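Local atomic coordinates of aeromonas extracellular serine protease (PDB entry 3HJR), a protein that cleaves peptide bonds after paired basic residues, one of them lysine, as a calcium-binding, kexin-like secreted serine protease that attacks host plasma proteins. Residues V477-D482 with G583-W588; N29-Q34 with I130-I135; A216-N221 with G334-T339; D363-S368 with N420-L425; A167-R172 with E201-K206. All blocks are in the same frame, centred on the assembly; numbering follows the deposited sequence.

Contact 1: V477-D482 with G583-W588; sequences VMVSLD and GKLISW
The indole of Trp588 meets Val477 at its edge: CG1 of the valine lies near the ring plane, 4.1 Å from CE3. On this buried side of the sheet Leu493 of strand 489-494 also touches the ring. Val479, Leu481 and Leu585 continue the same face, and CD1 of Leu585 packs 4.1 Å from CG2 of Val479; branched aliphatic side chains suit a buried, largely apolar face. The other face is polar. Ser480 OG is bonded to the backbone N of Asp530, and a water lies 3.0 Å from that OG and makes a weak link to Ser587. Asp482 OD2 forms a salt bridge with Arg529 of the adjacent strand 527-535, while Ile586 CD1 rests 3.5 Å from Asp482 OD2. Between the backbones, Ser480 O takes two N-H groups from the same face of its plane, Ile586 N at 2.9 Å and Ser587 N at 3.2 Å. Beyond this doubled pair the register resumes with Asp482 N bonded to Lys584 O at 2.8 Å. Two residues, Ile586 and Ser587, thus stand opposite Ser480: a classic beta bulge in the antiparallel sheet of the P-domain.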
# COMPACT_ATOMS: atom_id res chain seq x y z
N VAL A 477 14.38 -7.93 6.70
CA VAL A 477 15.22 -9.07 6.41
C VAL A 477 15.77 -8.84 5.00
O VAL A 477 15.09 -8.23 4.18
CB VAL A 477 14.34 -10.33 6.57
CG1 VAL A 477 14.86 -11.58 5.85
CG2 VAL A 477 14.10 -10.61 8.07
N MET A 478 16.99 -9.31 4.73
CA MET A 478 17.44 -9.56 3.35
C MET A 478 17.75 -11.04 3.21
O MET A 478 18.29 -11.65 4.13
CB MET A 478 18.71 -8.79 3.02
CG MET A 478 18.56 -7.28 3.11
SD MET A 478 19.91 -6.37 2.39
CE MET A 478 19.10 -5.75 0.79
N VAL A 479 17.41 -11.64 2.09
CA VAL A 479 17.60 -13.08 1.93
C VAL A 479 18.29 -13.41 0.62
O VAL A 479 17.98 -12.81 -0.40
CB VAL A 479 16.27 -13.84 2.01
CG1 VAL A 479 15.33 -13.39 0.93
CG2 VAL A 479 16.47 -15.35 1.94
N SER A 480 19.24 -14.34 0.68
CA SER A 480 19.89 -14.89 -0.51
C SER A 480 19.76 -16.41 -0.51
O SER A 480 20.02 -17.06 0.49
CB SER A 480 21.36 -14.48 -0.56
OG SER A 480 21.52 -13.07 -0.76
N LEU A 481 19.31 -16.99 -1.62
CA LEU A 481 19.19 -18.43 -1.75
C LEU A 481 19.19 -18.78 -3.23
O LEU A 481 18.91 -17.92 -4.07
CB LEU A 481 17.91 -18.93 -1.07
CG LEU A 481 16.55 -18.38 -1.53
CD1 LEU A 481 16.08 -19.07 -2.80
CD2 LEU A 481 15.52 -18.51 -0.40
N ASP A 482 19.51 -20.04 -3.54
CA ASP A 482 19.30 -20.61 -4.86
C ASP A 482 18.08 -21.52 -4.89
O ASP A 482 17.88 -22.34 -3.99
CB ASP A 482 20.52 -21.41 -5.30
CG ASP A 482 21.70 -20.55 -5.64
OD1 ASP A 482 22.82 -21.11 -5.72
OD2 ASP A 482 21.60 -19.35 -5.87
N GLY A 583 16.95 -26.64 -3.57
CA GLY A 583 17.43 -25.29 -3.34
C GLY A 583 18.43 -25.23 -2.20
O GLY A 583 18.69 -26.23 -1.55
N LYS A 584 18.97 -24.05 -1.97
CA LYS A 584 20.05 -23.82 -1.01
C LYS A 584 19.92 -22.41 -0.44
O LYS A 584 19.91 -21.45 -1.18
CB LYS A 584 21.39 -23.97 -1.74
CG LYS A 584 22.62 -23.78 -0.91
CD LYS A 584 23.86 -24.22 -1.68
CE LYS A 584 24.33 -23.14 -2.65
NZ LYS A 584 25.68 -23.45 -3.23
N LEU A 585 19.82 -22.30 0.88
CA LEU A 585 19.92 -21.02 1.56
C LEU A 585 21.40 -20.61 1.58
O LEU A 585 22.27 -21.42 1.88
CB LEU A 585 19.37 -21.15 2.97
CG LEU A 585 19.21 -19.88 3.79
CD1 LEU A 585 18.35 -18.84 3.09
CD2 LEU A 585 18.59 -20.26 5.14
N ILE A 586 21.67 -19.36 1.22
CA ILE A 586 23.02 -18.82 1.13
C ILE A 586 23.31 -17.89 2.30
O ILE A 586 24.31 -18.04 2.99
CB ILE A 586 23.21 -18.07 -0.21
CG1 ILE A 586 23.16 -19.04 -1.40
CG2 ILE A 586 24.51 -17.29 -0.21
CD1 ILE A 586 22.80 -18.37 -2.70
N SER A 587 22.47 -16.88 2.51
CA SER A 587 22.65 -15.99 3.64
C SER A 587 21.37 -15.23 3.92
O SER A 587 20.48 -15.12 3.08
CB SER A 587 23.76 -14.97 3.37
OG SER A 587 23.38 -14.12 2.30
N TRP A 588 21.29 -14.67 5.12
CA TRP A 588 20.24 -13.73 5.43
C TRP A 588 20.70 -12.72 6.46
O TRP A 588 21.65 -12.96 7.20
CB TRP A 588 18.97 -14.45 5.84
CG TRP A 588 18.96 -15.02 7.22
CD1 TRP A 588 19.69 -16.08 7.67
CD2 TRP A 588 18.18 -14.57 8.33
NE1 TRP A 588 19.41 -16.32 8.99
CE2 TRP A 588 18.49 -15.41 9.43
CE3 TRP A 588 17.26 -13.53 8.53
CZ2 TRP A 588 17.89 -15.27 10.69
CZ3 TRP A 588 16.66 -13.39 9.78
CH2 TRP A 588 16.98 -14.25 10.85
O HOH W 1 20.97 -11.74 1.92

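Contact 2: N29-Q34 with I130-I135; sequences NPLQDQ and IGTKGI. With CA (calcium ion), chain B.
Asn29 OD1, Ile130 O and Thr132 O converge on one calcium ion, with Asn29 OD1 at 2.4 Å and Thr132 O at 2.3 Å from the metal. Asp87, Val126 and Asn128 complete the site. Asn29 OD1 and Thr132 O are only 2.9 Å apart because both are ligands, and the cation probably offsets the repulsion expected between two oxygens so close. An asparagine suits this place because its amide has two ends to use: OD1 binds calcium, while ND2 donates to Gln32 OE1 at 2.8 Å, nearly straight at 162° and in the amide plane of Asn29. That bond fixes the rotation of the amide. Gln32 OE1 also accepts from Asn29 N, which approaches from above the plane of the Gln32 side-chain carbonyl. Lys133 lays its CB 3.4 Å from Asn29 ND2, walling the amide with aliphatic chain. Further out, a type I turn from Asn29 to Gln32 presents Leu31 N to Gly131 O, a 3.0 Å bond that ties the two loops together; Gly131, between two liganding residues, has a positive phi (60°), which glycine adopts readily. The N-terminal loop before helix 60-65 is thereby joined to the connection between helix 115-124 and strand 140-144, with Tyr328 of strand 328-329 against Leu31 and Ile130.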
# COMPACT_ATOMS: atom_id res chain seq x y z
N ASN A 29 -20.81 20.44 -0.77
CA ASN A 29 -20.25 19.84 -1.98
C ASN A 29 -21.28 18.87 -2.55
O ASN A 29 -21.59 17.88 -1.92
CB ASN A 29 -18.89 19.16 -1.69
CG ASN A 29 -17.91 20.09 -0.97
OD1 ASN A 29 -17.21 20.85 -1.62
ND2 ASN A 29 -17.88 20.04 0.36
N PRO A 30 -21.84 19.17 -3.72
CA PRO A 30 -22.99 18.41 -4.23
C PRO A 30 -22.75 16.89 -4.34
O PRO A 30 -23.69 16.09 -4.22
CB PRO A 30 -23.29 19.04 -5.59
CG PRO A 30 -22.30 20.15 -5.78
CD PRO A 30 -21.43 20.26 -4.62
N LEU A 31 -21.49 16.48 -4.54
CA LEU A 31 -21.17 15.06 -4.71
C LEU A 31 -20.73 14.35 -3.43
O LEU A 31 -20.45 13.15 -3.46
CB LEU A 31 -20.03 14.89 -5.73
CG LEU A 31 -20.33 14.73 -7.24
CD1 LEU A 31 -21.73 15.00 -7.67
CD2 LEU A 31 -19.36 15.51 -8.07
N GLN A 32 -20.64 15.05 -2.30
CA GLN A 32 -20.02 14.42 -1.12
C GLN A 32 -20.77 13.20 -0.56
O GLN A 32 -20.15 12.27 -0.03
CB GLN A 32 -19.71 15.47 -0.04
CG GLN A 32 -20.89 16.14 0.63
CD GLN A 32 -20.46 17.19 1.63
OE1 GLN A 32 -19.83 18.21 1.26
NE2 GLN A 32 -20.81 16.99 2.90
N ASP A 33 -22.08 13.19 -0.68
CA ASP A 33 -22.86 12.05 -0.19
C ASP A 33 -22.68 10.79 -1.05
O ASP A 33 -23.21 9.74 -0.70
CB ASP A 33 -24.35 12.38 -0.08
CG ASP A 33 -24.65 13.30 1.07
OD1 ASP A 33 -25.65 14.03 0.97
OD2 ASP A 33 -23.93 13.37 2.10
N GLN A 34 -21.98 10.90 -2.17
CA GLN A 34 -21.62 9.71 -2.93
C GLN A 34 -20.13 9.37 -2.80
O GLN A 34 -19.64 8.48 -3.49
CB GLN A 34 -22.03 9.85 -4.41
CG GLN A 34 -23.53 9.72 -4.64
CD GLN A 34 -23.98 8.29 -4.59
OE1 GLN A 34 -23.39 7.50 -3.86
NE2 GLN A 34 -25.01 7.94 -5.36
N ILE A 130 -19.21 23.16 -4.89
CA ILE A 130 -19.07 22.36 -6.13
C ILE A 130 -18.37 21.05 -5.86
O ILE A 130 -17.66 20.90 -4.87
CB ILE A 130 -18.28 23.14 -7.21
CG1 ILE A 130 -16.90 23.59 -6.66
CG2 ILE A 130 -19.09 24.34 -7.68
CD1 ILE A 130 -15.93 24.14 -7.73
N GLY A 131 -18.63 20.08 -6.73
CA GLY A 131 -17.82 18.88 -6.75
C GLY A 131 -17.83 18.13 -5.44
O GLY A 131 -18.87 18.00 -4.80
N THR A 132 -16.67 17.63 -5.06
CA THR A 132 -16.50 16.75 -3.90
C THR A 132 -15.90 17.50 -2.74
O THR A 132 -15.64 18.69 -2.83
CB THR A 132 -15.52 15.62 -4.25
OG1 THR A 132 -14.34 16.19 -4.84
CG2 THR A 132 -16.10 14.71 -5.27
N LYS A 133 -15.71 16.77 -1.64
CA LYS A 133 -15.03 17.23 -0.45
C LYS A 133 -13.83 16.31 -0.19
O LYS A 133 -13.96 15.07 -0.11
CB LYS A 133 -15.99 17.24 0.75
CG LYS A 133 -15.42 17.95 1.99
CD LYS A 133 -16.30 17.74 3.21
CE LYS A 133 -16.01 18.72 4.30
NZ LYS A 133 -16.68 18.38 5.54
N GLY A 134 -12.66 16.92 -0.06
CA GLY A 134 -11.46 16.15 0.22
C GLY A 134 -11.50 15.60 1.63
O GLY A 134 -12.25 16.11 2.50
N ILE A 135 -10.70 14.57 1.87
CA ILE A 135 -10.52 14.00 3.20
C ILE A 135 -9.96 15.07 4.11
O ILE A 135 -10.43 15.24 5.24
CB ILE A 135 -9.59 12.81 3.13
CG1 ILE A 135 -10.34 11.62 2.53
CG2 ILE A 135 -9.06 12.46 4.51
CD1 ILE A 135 -9.43 10.53 2.03
CA CA B . -15.70 20.93 -3.49

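Contact 3: A216-N221 with G334-T339; sequences AGNGFN and GTSSAT
Thr335 and Asn218 meet in the subtilisin-type catalytic domain, where Ser336, predicted with His115 and Asp78 to form the charge-relay triad, stands at the start of helix 335-352. Asn218 corresponds in position to the oxyanion-hole asparagine of subtilases, and its ND2 probably has that role here. Asn218 OD1 accepts from Thr335 N at 2.8 Å, with the donor in the carbonyl plane and an N-H...O angle of 160°, thus satisfying an N-H at the helix start. Thr335 OG1 is 3.0 Å from the same OD1. A threonine suits this place because its hydroxyl oxygen accepts from Gly217 N at 3.0 Å, through a more bent bond of 141°, while CG2 packs against Gly217 O. Gly217 and Gly334 both have positive phi, which glycine adopts readily, and Gly334 is the N-cap residue; its carbonyl accepts from Ser337 N and Ala338 N. One turn on, Thr335 O is satisfied twice by Thr339, through N and OG1 from opposite faces of its plane. Ser336 OG is hydrogen-bonded to His115 NE2. A water links the two segments on this side: it accepts from Asn218 ND2 at 3.0 Å, bonds Thr335 OG1, and sits 2.6 Å from Ser336 OG.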
# COMPACT_ATOMS: atom_id res chain seq x y z
N ALA A 216 0.55 -0.48 -1.95
CA ALA A 216 1.03 -1.84 -1.91
C ALA A 216 1.09 -2.51 -3.28
O ALA A 216 1.81 -3.51 -3.42
CB ALA A 216 0.18 -2.66 -1.02
N GLY A 217 0.23 -2.06 -4.20
CA GLY A 217 0.10 -2.67 -5.50
C GLY A 217 -1.29 -3.23 -5.73
O GLY A 217 -2.06 -3.43 -4.78
N ASN A 218 -1.62 -3.48 -6.99
CA ASN A 218 -2.95 -3.97 -7.38
C ASN A 218 -2.84 -5.31 -8.07
O ASN A 218 -3.57 -5.59 -9.04
CB ASN A 218 -3.58 -2.94 -8.32
CG ASN A 218 -3.62 -1.59 -7.72
OD1 ASN A 218 -4.14 -1.40 -6.63
ND2 ASN A 218 -3.08 -0.62 -8.43
N GLY A 219 -1.97 -6.15 -7.53
CA GLY A 219 -1.62 -7.42 -8.14
C GLY A 219 -2.10 -8.68 -7.48
O GLY A 219 -1.48 -9.70 -7.69
N PHE A 220 -3.22 -8.64 -6.75
CA PHE A 220 -3.73 -9.87 -6.14
C PHE A 220 -3.89 -10.97 -7.20
O PHE A 220 -3.65 -12.18 -6.92
CB PHE A 220 -5.04 -9.70 -5.37
CG PHE A 220 -5.27 -10.83 -4.40
CD1 PHE A 220 -5.85 -12.02 -4.83
CD2 PHE A 220 -4.85 -10.72 -3.07
CE1 PHE A 220 -6.01 -13.05 -3.95
CE2 PHE A 220 -5.02 -11.78 -2.20
CZ PHE A 220 -5.59 -12.93 -2.65
N ASN A 221 -4.36 -10.57 -8.39
CA ASN A 221 -4.63 -11.50 -9.51
C ASN A 221 -3.71 -11.32 -10.72
O ASN A 221 -3.28 -12.30 -11.31
CB ASN A 221 -6.10 -11.37 -9.95
CG ASN A 221 -7.06 -11.53 -8.79
OD1 ASN A 221 -7.73 -10.58 -8.37
ND2 ASN A 221 -7.03 -12.67 -8.19
N GLY A 334 -8.04 1.47 -6.54
CA GLY A 334 -6.75 0.85 -6.38
C GLY A 334 -6.11 1.12 -5.03
O GLY A 334 -6.61 1.96 -4.27
N THR A 335 -4.99 0.45 -4.74
CA THR A 335 -4.14 0.91 -3.66
C THR A 335 -3.68 2.31 -3.98
O THR A 335 -3.27 3.06 -3.06
CB THR A 335 -2.94 -0.03 -3.40
OG1 THR A 335 -2.20 -0.27 -4.59
CG2 THR A 335 -3.46 -1.38 -2.91
N SER A 336 -3.82 2.70 -5.25
CA SER A 336 -3.57 4.08 -5.73
C SER A 336 -4.53 5.08 -5.10
O SER A 336 -4.30 6.27 -5.14
CB SER A 336 -3.84 4.13 -7.25
OG SER A 336 -2.77 3.59 -7.99
N SER A 337 -5.67 4.56 -4.62
CA SER A 337 -6.68 5.35 -3.90
C SER A 337 -6.58 5.17 -2.38
O SER A 337 -6.85 6.09 -1.63
CB SER A 337 -8.08 4.92 -4.39
OG SER A 337 -8.35 5.50 -5.67
N ALA A 338 -6.22 3.97 -1.92
CA ALA A 338 -5.93 3.75 -0.50
C ALA A 338 -4.82 4.67 -0.01
O ALA A 338 -4.85 5.14 1.14
CB ALA A 338 -5.54 2.33 -0.25
N THR A 339 -3.88 4.98 -0.91
CA THR A 339 -2.73 5.80 -0.60
C THR A 339 -3.17 7.23 -0.30
O THR A 339 -2.89 7.72 0.79
CB THR A 339 -1.67 5.69 -1.71
OG1 THR A 339 -1.20 4.31 -1.77
CG2 THR A 339 -0.48 6.54 -1.42
O HOH W 2 -1.48 1.49 -7.03

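Contact 4: D363-S368 with N420-L425; sequences DLLARS and NKALEL
Ser368 turns its OG between its own backbone N and carbonyl carbon (chi1 65°), which lays the hydroxyl back along its helix and brings it 3.3 Å from CB of Ala422. Lys421 sets CG anti to N (chi1 -165°), and its aliphatic chain passes alongside Ser368, CD lying 3.3 Å from Ser368 O. The Ser368 hydroxyl finds its bond within its own helix, giving its proton to Leu364 O at 2.7 Å. That carbonyl also accepts from Ser368 N, on the other face of its plane. The two segments meet at 119° with axes 8.4 Å apart, and a small serine opposite a small alanine suits the point of closest backbone approach, where the CA atoms of Ser368 and Ala422 are 5.0 Å apart.

On the flank, Leu364 and Leu425 lie alongside one another, pointing opposite ways, and CD2 of Leu364 presses to 3.5 Å from CB of Leu425, tighter than usual for two carbons. CD2 of Leu425 lies over one face of the Arg367 guanidinium, offset toward its rim. This group is held by a salt bridge from Arg367 NH1 to Asp363 OD2 at 2.8 Å, and Asp363 is bonded to His429 and Tyr539 as well. A water at the edge of the guanidinium accepts from Arg367 NH2 and donates to Leu425 O; a second joins Arg367 O to Lys421 NZ, so two waters bridge the outer side, where Arg367 is exposed. On the inner side, Leu365 and Ala422 both touch Leu349. This is helix-helix packing away from the annotated sites, helices 358-368 and 419-426 meeting against helix 335-352, which carries the predicted catalytic serine at its start.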
# COMPACT_ATOMS: atom_id res chain seq x y z
N ASP A 363 1.77 5.09 15.37
CA ASP A 363 1.39 4.34 16.57
C ASP A 363 -0.11 4.58 16.83
O ASP A 363 -0.86 3.67 17.13
CB ASP A 363 2.27 4.74 17.78
CG ASP A 363 1.93 3.93 19.03
OD1 ASP A 363 2.19 2.69 19.10
OD2 ASP A 363 1.35 4.44 20.00
N LEU A 364 -0.54 5.84 16.68
CA LEU A 364 -1.94 6.21 16.88
C LEU A 364 -2.84 5.56 15.83
O LEU A 364 -3.91 5.09 16.16
CB LEU A 364 -2.10 7.71 16.84
CG LEU A 364 -1.49 8.38 18.05
CD1 LEU A 364 -1.24 9.82 17.76
CD2 LEU A 364 -2.35 8.25 19.30
N LEU A 365 -2.40 5.56 14.57
CA LEU A 365 -3.15 4.97 13.48
C LEU A 365 -3.27 3.47 13.69
O LEU A 365 -4.36 2.90 13.53
CB LEU A 365 -2.52 5.26 12.10
CG LEU A 365 -2.73 6.69 11.59
CD1 LEU A 365 -1.79 7.04 10.49
CD2 LEU A 365 -4.21 6.83 11.09
N ALA A 366 -2.17 2.82 14.08
CA ALA A 366 -2.22 1.39 14.35
C ALA A 366 -3.14 1.04 15.51
O ALA A 366 -3.98 0.12 15.45
CB ALA A 366 -0.82 0.87 14.63
N ARG A 367 -3.00 1.76 16.63
CA ARG A 367 -3.75 1.39 17.81
C ARG A 367 -5.24 1.73 17.68
O ARG A 367 -6.05 1.20 18.41
CB ARG A 367 -3.12 2.04 19.06
CG ARG A 367 -1.74 1.48 19.46
CD ARG A 367 -0.98 2.32 20.49
NE ARG A 367 -1.91 2.94 21.43
CZ ARG A 367 -1.95 4.25 21.74
NH1 ARG A 367 -1.12 5.14 21.22
NH2 ARG A 367 -2.87 4.66 22.60
N SER A 368 -5.58 2.66 16.78
CA SER A 368 -6.98 3.07 16.57
C SER A 368 -7.68 2.38 15.40
O SER A 368 -8.90 2.50 15.22
CB SER A 368 -7.06 4.59 16.41
OG SER A 368 -6.41 4.94 15.25
N ASN A 420 -11.33 9.31 13.58
CA ASN A 420 -11.93 9.79 14.83
C ASN A 420 -11.26 9.16 16.03
O ASN A 420 -10.90 9.83 16.97
CB ASN A 420 -13.42 9.48 14.90
CG ASN A 420 -14.26 10.21 13.88
OD1 ASN A 420 -13.82 11.17 13.20
ND2 ASN A 420 -15.52 9.75 13.75
N LYS A 421 -11.08 7.84 16.02
CA LYS A 421 -10.43 7.18 17.14
C LYS A 421 -8.93 7.51 17.27
O LYS A 421 -8.41 7.64 18.40
CB LYS A 421 -10.63 5.67 17.05
CG LYS A 421 -10.31 4.94 18.33
CD LYS A 421 -10.21 3.45 18.14
CE LYS A 421 -11.16 2.72 18.97
NZ LYS A 421 -10.73 1.29 19.26
N ALA A 422 -8.24 7.67 16.15
CA ALA A 422 -6.86 8.09 16.19
C ALA A 422 -6.79 9.43 16.92
O ALA A 422 -5.91 9.67 17.76
CB ALA A 422 -6.28 8.19 14.80
N LEU A 423 -7.72 10.33 16.63
CA LEU A 423 -7.71 11.66 17.27
C LEU A 423 -8.03 11.54 18.79
O LEU A 423 -7.48 12.32 19.59
CB LEU A 423 -8.69 12.62 16.56
CG LEU A 423 -8.28 13.13 15.18
CD1 LEU A 423 -9.44 13.82 14.48
CD2 LEU A 423 -7.16 14.10 15.40
N GLU A 424 -8.90 10.61 19.17
CA GLU A 424 -9.24 10.34 20.57
C GLU A 424 -7.98 9.86 21.28
O GLU A 424 -7.67 10.36 22.36
CB GLU A 424 -10.38 9.32 20.71
CG GLU A 424 -10.65 8.91 22.17
CD GLU A 424 -11.57 7.69 22.30
OE1 GLU A 424 -12.72 7.85 22.72
OE2 GLU A 424 -11.13 6.56 21.99
N LEU A 425 -7.21 8.99 20.65
CA LEU A 425 -6.00 8.47 21.28
C LEU A 425 -4.94 9.56 21.35
O LEU A 425 -4.17 9.61 22.29
CB LEU A 425 -5.42 7.25 20.56
CG LEU A 425 -5.93 5.86 21.00
CD1 LEU A 425 -7.37 5.75 21.43
CD2 LEU A 425 -5.56 4.81 19.95
O HOH W 3 -8.54 -0.15 17.45
O HOH W 4 -2.95 7.47 23.48

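Contact 5: A167-R172 with E201-K206; sequences ASRDNR and EQQTLK
Arg169 O receives two side-chain donors from the other segment, each at 2.9 Å: Gln203 NE2 and Lys206 NZ. They come from opposite faces of the carbonyl plane. The amide bond is almost straight, 173° at the hydrogen, and the oxygen lies in the plane of the Gln203 amide; the ammonium sits above the carbonyl plane, 37° out of it. Lys206 NZ donates as well to Gln203 OE1 at 2.8 Å, and so carbonyl, amide and ammonium close a small ring of polar contacts that settles which end of the amide faces which partner. A third neighbour of the ammonium is a water accepting from Lys206 NZ at 2.7 Å, which also lies close to Asn171 O, to which it can donate. Lysine suits the place because its chain, extended beyond CG, can carry a multiple donor from just beyond the end of helix 191-205 to Arg169 O, while glutamine offers a donor and an acceptor side by side.

Packing proper is slight. Arg169 CG lies 3.5 Å from Gln203 OE1, and the two side chains cross at about a right angle. Behind them, Asn171 ND2 bonds back to Ser168 O and out to Gln142 OE1, and Arg93 bonds to both Asp170 and Asn171. The short, weakly bonded helix 166-169 is thus joined to the C-terminal end of helix 191-205, just before strands 173-176 and 211-215 of the central parallel sheet, with Gln203 resting on Tyr212 of the latter.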
# COMPACT_ATOMS: atom_id res chain seq x y z
N ALA A 167 11.61 23.37 -2.91
CA ALA A 167 10.18 23.39 -3.17
C ALA A 167 9.47 22.30 -2.38
O ALA A 167 8.41 22.54 -1.78
CB ALA A 167 9.91 23.23 -4.69
N SER A 168 10.07 21.13 -2.33
CA SER A 168 9.38 19.98 -1.76
C SER A 168 9.78 19.58 -0.35
O SER A 168 9.12 18.74 0.24
CB SER A 168 9.54 18.75 -2.66
OG SER A 168 10.90 18.34 -2.65
N ARG A 169 10.84 20.15 0.19
CA ARG A 169 11.36 19.71 1.48
C ARG A 169 10.35 19.88 2.61
O ARG A 169 10.31 19.06 3.54
CB ARG A 169 12.62 20.47 1.84
CG ARG A 169 13.27 20.00 3.15
CD ARG A 169 14.56 20.69 3.50
NE ARG A 169 15.24 21.33 2.36
CZ ARG A 169 15.84 20.68 1.35
NH1 ARG A 169 16.46 21.37 0.39
NH2 ARG A 169 15.82 19.34 1.30
N ASP A 170 9.59 20.95 2.57
CA ASP A 170 8.62 21.22 3.66
C ASP A 170 7.21 20.65 3.48
O ASP A 170 6.25 21.11 4.10
CB ASP A 170 8.57 22.73 3.94
CG ASP A 170 7.96 23.53 2.81
OD1 ASP A 170 7.98 23.09 1.63
OD2 ASP A 170 7.50 24.69 3.02
N ASN A 171 7.07 19.62 2.66
CA ASN A 171 5.88 18.78 2.73
C ASN A 171 6.00 17.87 3.94
O ASN A 171 7.10 17.46 4.31
CB ASN A 171 5.75 17.96 1.48
CG ASN A 171 5.40 18.79 0.30
OD1 ASN A 171 4.31 19.36 0.24
ND2 ASN A 171 6.35 18.92 -0.65
N ARG A 172 4.88 17.60 4.60
CA ARG A 172 4.88 16.66 5.72
C ARG A 172 4.24 15.34 5.31
O ARG A 172 4.18 14.44 6.11
CB ARG A 172 4.17 17.24 6.93
CG ARG A 172 5.00 18.31 7.66
CD ARG A 172 4.65 18.41 9.11
NE ARG A 172 5.04 17.23 9.86
CZ ARG A 172 4.51 16.82 11.00
NH1 ARG A 172 4.96 15.72 11.58
NH2 ARG A 172 3.54 17.51 11.59
N GLU A 201 14.74 8.76 5.13
CA GLU A 201 15.12 8.67 6.54
C GLU A 201 15.29 10.07 7.08
O GLU A 201 14.76 10.42 8.14
CB GLU A 201 16.42 7.88 6.73
CG GLU A 201 16.92 7.88 8.17
CD GLU A 201 18.04 6.89 8.43
OE1 GLU A 201 18.45 6.75 9.60
OE2 GLU A 201 18.54 6.28 7.46
N GLN A 202 16.04 10.88 6.36
CA GLN A 202 16.25 12.24 6.80
C GLN A 202 14.93 13.00 6.95
O GLN A 202 14.68 13.70 7.96
CB GLN A 202 17.17 12.98 5.81
CG GLN A 202 17.48 14.44 6.19
CD GLN A 202 17.06 15.46 5.14
OE1 GLN A 202 16.17 15.19 4.32
NE2 GLN A 202 17.70 16.63 5.14
N GLN A 203 14.08 12.89 5.94
CA GLN A 203 12.85 13.67 5.90
C GLN A 203 11.85 13.15 6.95
O GLN A 203 11.10 13.93 7.50
CB GLN A 203 12.25 13.63 4.50
CG GLN A 203 12.85 14.53 3.51
CD GLN A 203 12.38 15.96 3.75
OE1 GLN A 203 13.02 16.73 4.44
NE2 GLN A 203 11.22 16.29 3.19
N THR A 204 11.86 11.85 7.26
CA THR A 204 10.93 11.31 8.24
C THR A 204 11.26 11.72 9.68
O THR A 204 10.35 12.02 10.46
CB THR A 204 10.90 9.77 8.18
OG1 THR A 204 10.42 9.34 6.92
CG2 THR A 204 9.93 9.16 9.20
N LEU A 205 12.54 11.67 10.02
CA LEU A 205 13.01 11.76 11.41
C LEU A 205 13.33 13.16 11.90
O LEU A 205 13.44 13.37 13.12
CB LEU A 205 14.21 10.85 11.62
CG LEU A 205 13.93 9.36 11.47
CD1 LEU A 205 15.21 8.59 11.76
CD2 LEU A 205 12.81 8.95 12.42
N LYS A 206 13.46 14.12 10.98
CA LYS A 206 13.66 15.50 11.33
C LYS A 206 12.49 16.06 12.14
O LYS A 206 11.37 15.53 12.14
CB LYS A 206 13.86 16.37 10.06
CG LYS A 206 12.62 16.45 9.18
CD LYS A 206 12.77 17.33 7.95
CE LYS A 206 11.42 17.46 7.24
NZ LYS A 206 11.44 18.43 6.09
O HOH W 5 8.77 18.50 6.21

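Overall arrangement
Contacts 2 to 5 gather about the subtilisin domain, whereas contact 1 belongs to the P-domain, with its centre about 50 Å from that of contact 2 and on the opposite side of the chain's centre. Contacts 1, 2, 3 and 5 are buried and contact 4 only partly. Contact 3 is the most central, about 6 Å from the middle of the chain, and its chemistry is a polar network beside the predicted catalytic serine. Contact 1 relies on backbone bonds and an apolar face; contact 2 depends on a metal. Contact 4 combines apolar packing with two bridging waters on its outer side, and contact 5 rests on side chains gripping one carbonyl. Helix 335-352 begins in contact 3 and later packs against contact 4.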